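Local coordinates for pertussis toxin-like subunit ArtA (PDB 4Z9D), which probably transfers ADP-ribose from NAD to trimeric G proteins of the host, as the catalytic subunit of a pertussis-like toxin, at residues A[15-18]-A[19-23]; A[90-93]-A[94-98]. The protein carries 2 engineered substitutions. One frame throughout, in Å; residues are numbered along the deposited sequence.

Contact 1 (A[15-18]-A[19-23]); sequences PEEI and FRDGF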
# COMPACT_ATOMS: atom_id res chain seq x y z
N PRO A 15 -8.72 -11.41 6.76
CA PRO A 15 -7.57 -11.69 7.63
C PRO A 15 -7.19 -13.16 7.61
O PRO A 15 -6.02 -13.50 7.72
CB PRO A 15 -8.07 -11.27 9.02
CG PRO A 15 -9.08 -10.23 8.75
CD PRO A 15 -9.74 -10.59 7.45
N GLU A 16 -8.18 -14.04 7.48
CA GLU A 16 -7.88 -15.46 7.51
C GLU A 16 -6.90 -15.86 6.41
O GLU A 16 -5.97 -16.63 6.65
CB GLU A 16 -9.18 -16.26 7.37
CG GLU A 16 -8.98 -17.74 7.38
CD GLU A 16 -8.43 -18.25 8.68
OE1 GLU A 16 -8.50 -17.53 9.71
OE2 GLU A 16 -7.90 -19.39 8.66
N GLU A 17 -7.09 -15.28 5.23
CA GLU A 17 -6.15 -15.48 4.13
C GLU A 17 -4.86 -14.69 4.34
O GLU A 17 -3.75 -15.22 4.23
CB GLU A 17 -6.81 -15.09 2.81
CG GLU A 17 -5.91 -15.28 1.61
CD GLU A 17 -6.50 -14.69 0.36
OE1 GLU A 17 -7.71 -14.37 0.37
OE2 GLU A 17 -5.77 -14.56 -0.65
N ILE A 18 -5.03 -13.40 4.63
CA ILE A 18 -3.92 -12.46 4.69
C ILE A 18 -3.01 -12.69 5.90
O ILE A 18 -1.79 -12.59 5.76
CB ILE A 18 -4.46 -11.01 4.66
CG1 ILE A 18 -5.21 -10.76 3.35
CG2 ILE A 18 -3.34 -10.01 4.81
CD1 ILE A 18 -4.36 -11.07 2.08
N PHE A 19 -3.56 -13.02 7.06
CA PHE A 19 -2.70 -13.26 8.23
C PHE A 19 -1.81 -14.47 7.99
O PHE A 19 -0.67 -14.53 8.47
CB PHE A 19 -3.54 -13.52 9.48
CG PHE A 19 -4.17 -12.29 10.07
CD1 PHE A 19 -5.10 -12.41 11.09
CD2 PHE A 19 -3.87 -11.02 9.59
CE1 PHE A 19 -5.70 -11.30 11.64
CE2 PHE A 19 -4.46 -9.90 10.15
CZ PHE A 19 -5.39 -10.05 11.17
N ARG A 20 -2.32 -15.40 7.19
CA ARG A 20 -1.64 -16.65 6.93
C ARG A 20 -0.61 -16.44 5.83
O ARG A 20 0.56 -16.78 5.98
CB ARG A 20 -2.63 -17.73 6.50
CG ARG A 20 -2.00 -19.08 6.18
CD ARG A 20 -2.71 -19.75 5.02
NE ARG A 20 -4.14 -19.93 5.21
CZ ARG A 20 -5.02 -19.77 4.23
NH1 ARG A 20 -6.32 -19.94 4.46
NH2 ARG A 20 -4.61 -19.39 3.03
N ASP A 21 -1.07 -15.84 4.73
CA ASP A 21 -0.28 -15.75 3.50
C ASP A 21 0.49 -14.45 3.30
O ASP A 21 1.42 -14.40 2.51
CB ASP A 21 -1.20 -15.94 2.29
CG ASP A 21 -1.86 -17.30 2.28
OD1 ASP A 21 -1.34 -18.19 2.96
OD2 ASP A 21 -2.90 -17.46 1.60
N GLY A 22 0.10 -13.40 4.02
CA GLY A 22 0.67 -12.09 3.77
C GLY A 22 0.18 -11.55 2.44
O GLY A 22 -0.81 -12.03 1.89
N PHE A 23 0.86 -10.51 1.95
CA PHE A 23 0.55 -9.94 0.64
C PHE A 23 1.61 -10.32 -0.37
O PHE A 23 2.78 -10.43 -0.02
CB PHE A 23 0.44 -8.41 0.72
CG PHE A 23 -0.66 -7.91 1.62
CD1 PHE A 23 -1.98 -7.92 1.20
CD2 PHE A 23 -0.37 -7.36 2.87
CE1 PHE A 23 -3.00 -7.44 2.01
CE2 PHE A 23 -1.39 -6.86 3.68
CZ PHE A 23 -2.70 -6.90 3.25
O HOH W 1 -3.34 -15.44 -0.25
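Pro15 CB sits over one face of the Phe19 ring, 3.7 Å from its centroid and displaced toward the rim, a CH-pi contact between residues one helical turn apart. Ile18 CG2 does the same to Phe23, lying 3.5 Å from CZ over one face, while CD1 approaches CE1. The guanidinium of Arg20 has Glu16 O and Glu17 CA over one face; bends at chi2 and chi3 fold it back along the helix, and its NH2 forms a salt bridge with Asp21 OD2 at 2.9 Å. Apart from Phe23, which follows it, these residues lie on helix 15-21, the first helix of this ADP-ribosyltransferase-family chain, whose apolar side packs through Pro15 and Ile18 on Tyr80 of strand 77-83 and through Phe19 on Ile130 and Ala133 of strand 130-139. Along its other side the carboxylates of Glu17 and Asp21, their planes 70° apart, share a water that donates to Glu17 OE2 and Asp21 OD2, which should ease the repulsion between them. Gly22 N still reaches Ile18 O at 2.7 Å, but with positive phi (70°) the chain leaves the helix and turns into Phe23, which pairs with Ile125 through its backbone and meets Arg9 in a cation-pi contact.

Contact 2 (A[90-93]-A[94-98]); sequences PIQP and SVNYL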
# COMPACT_ATOMS: atom_id res chain seq x y z
N PRO A 90 9.98 4.21 1.04
CA PRO A 90 9.27 5.45 0.72
C PRO A 90 9.54 5.81 -0.74
O PRO A 90 10.65 5.55 -1.22
CB PRO A 90 9.88 6.49 1.67
CG PRO A 90 10.60 5.68 2.72
CD PRO A 90 11.05 4.43 2.02
N ILE A 91 8.59 6.39 -1.46
CA ILE A 91 8.79 6.54 -2.90
C ILE A 91 9.68 7.72 -3.29
O ILE A 91 10.25 7.74 -4.38
CB ILE A 91 7.44 6.68 -3.65
CG1 ILE A 91 6.67 7.92 -3.21
CG2 ILE A 91 6.59 5.43 -3.47
CD1 ILE A 91 5.39 8.12 -3.99
N GLN A 92 9.85 8.70 -2.41
CA GLN A 92 10.51 9.94 -2.79
C GLN A 92 11.96 9.81 -3.31
O GLN A 92 12.30 10.43 -4.32
CB GLN A 92 10.47 10.91 -1.60
CG GLN A 92 11.01 12.29 -1.88
CD GLN A 92 10.86 13.21 -0.68
OE1 GLN A 92 9.81 13.84 -0.50
NE2 GLN A 92 11.90 13.29 0.16
N PRO A 93 12.83 9.01 -2.65
CA PRO A 93 14.18 8.88 -3.19
C PRO A 93 14.19 8.29 -4.60
O PRO A 93 15.05 8.63 -5.42
CB PRO A 93 14.87 7.93 -2.20
CG PRO A 93 14.12 8.14 -0.92
CD PRO A 93 12.70 8.33 -1.35
N SER A 94 13.24 7.40 -4.86
CA SER A 94 13.18 6.79 -6.19
C SER A 94 12.63 7.77 -7.21
O SER A 94 13.11 7.83 -8.34
CB SER A 94 12.34 5.51 -6.16
OG SER A 94 13.01 4.51 -5.42
N VAL A 95 11.64 8.56 -6.80
CA VAL A 95 11.09 9.58 -7.69
C VAL A 95 12.19 10.60 -8.03
O VAL A 95 12.30 11.04 -9.18
CB VAL A 95 9.86 10.27 -7.06
CG1 VAL A 95 9.53 11.57 -7.78
CG2 VAL A 95 8.65 9.32 -7.07
N ASN A 96 13.00 10.97 -7.04
CA ASN A 96 14.13 11.86 -7.28
C ASN A 96 15.16 11.25 -8.23
O ASN A 96 15.72 11.93 -9.08
CB ASN A 96 14.80 12.26 -5.97
CG ASN A 96 13.94 13.18 -5.12
OD1 ASN A 96 12.91 13.68 -5.58
ND2 ASN A 96 14.37 13.42 -3.88
N TYR A 97 15.46 9.97 -8.04
CA TYR A 97 16.37 9.26 -8.93
C TYR A 97 15.85 9.18 -10.37
O TYR A 97 16.58 9.47 -11.31
CB TYR A 97 16.65 7.87 -8.38
CG TYR A 97 17.46 6.99 -9.31
CD1 TYR A 97 18.83 7.15 -9.40
CD2 TYR A 97 16.85 5.98 -10.05
CE1 TYR A 97 19.59 6.33 -10.24
CE2 TYR A 97 17.60 5.14 -10.88
CZ TYR A 97 18.97 5.34 -10.97
OH TYR A 97 19.74 4.53 -11.79
N LEU A 98 14.60 8.79 -10.54
CA LEU A 98 14.01 8.73 -11.89
C LEU A 98 14.05 10.11 -12.56
O LEU A 98 14.28 10.22 -13.77
CB LEU A 98 12.57 8.23 -11.82
CG LEU A 98 12.50 6.76 -11.41
CD1 LEU A 98 11.08 6.32 -11.07
CD2 LEU A 98 13.07 5.88 -12.52
O HOH W 2 12.74 5.00 -2.75
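Val95 N, Asn96 N and Tyr97 N bond in turn to Ile91 O, Gln92 O and Pro93 O, and Ile91 O takes a second, weak bond from Ser94 N. The side chains follow the same step of four residues. Asn96 turns back over the preceding turn, CG beside its own backbone N (chi1 -70°), which brings that carbon 3.3 Å from Gln92 O; the two amide side chains run side by side, pointing the same way. Val95 CG2 lies 3.5 Å from Ile91 O and makes a looser apolar approach to Ile91 CB. Tyr97 touches the preceding turn through CB, 3.4 Å from Pro93 O, while its ring leads away. This is the opening turn of helix 92-100, which follows closely on strand 88-90, an outer strand of the three-stranded antiparallel sheet. Pro93 fits this first turn, where the absence of an N-H costs no helical hydrogen bond. The junction between strand and helix is bridged by a water that donates to Pro90 O at 2.6 Å and accepts from Ser94 OG at 2.7 Å. Ser94 OG is also hydrogen-bonded to the backbone N of Ile168, so this buried hydroxyl ties the helix start to the C-terminal segment as well as to the strand end. Farther out, Ile91 packs on Val120 of the central strand and on Leu36, while Leu32 of helix 32-37 touches both Ser94 and Leu98. Beyond the first turn Tyr97 OH is hydrogen-bonded to Arg101 NH2.

How the contacts relate
Contacts 1 and 2 are separate local helix contacts within the same pertussis toxin-like chain, lying on opposite sides of its centre. Their centres are 29 Å apart and their nearest atoms about 16 Å, and they do not touch. Contact 1 takes in all of a short helix and its exit, contact 2 the beginning of a longer one. Neither of the side chains nearest the bound NAD touches it: Glu17 of contact 1 comes to about 6 Å and Ile91 of contact 2 to about 8 Å. Both contacts instead reach the NAD pocket as a second shell, contact 1 through Phe23 on Arg9 and contact 2 through Ile91 on Asp118, the first and last pocket residues along the chain.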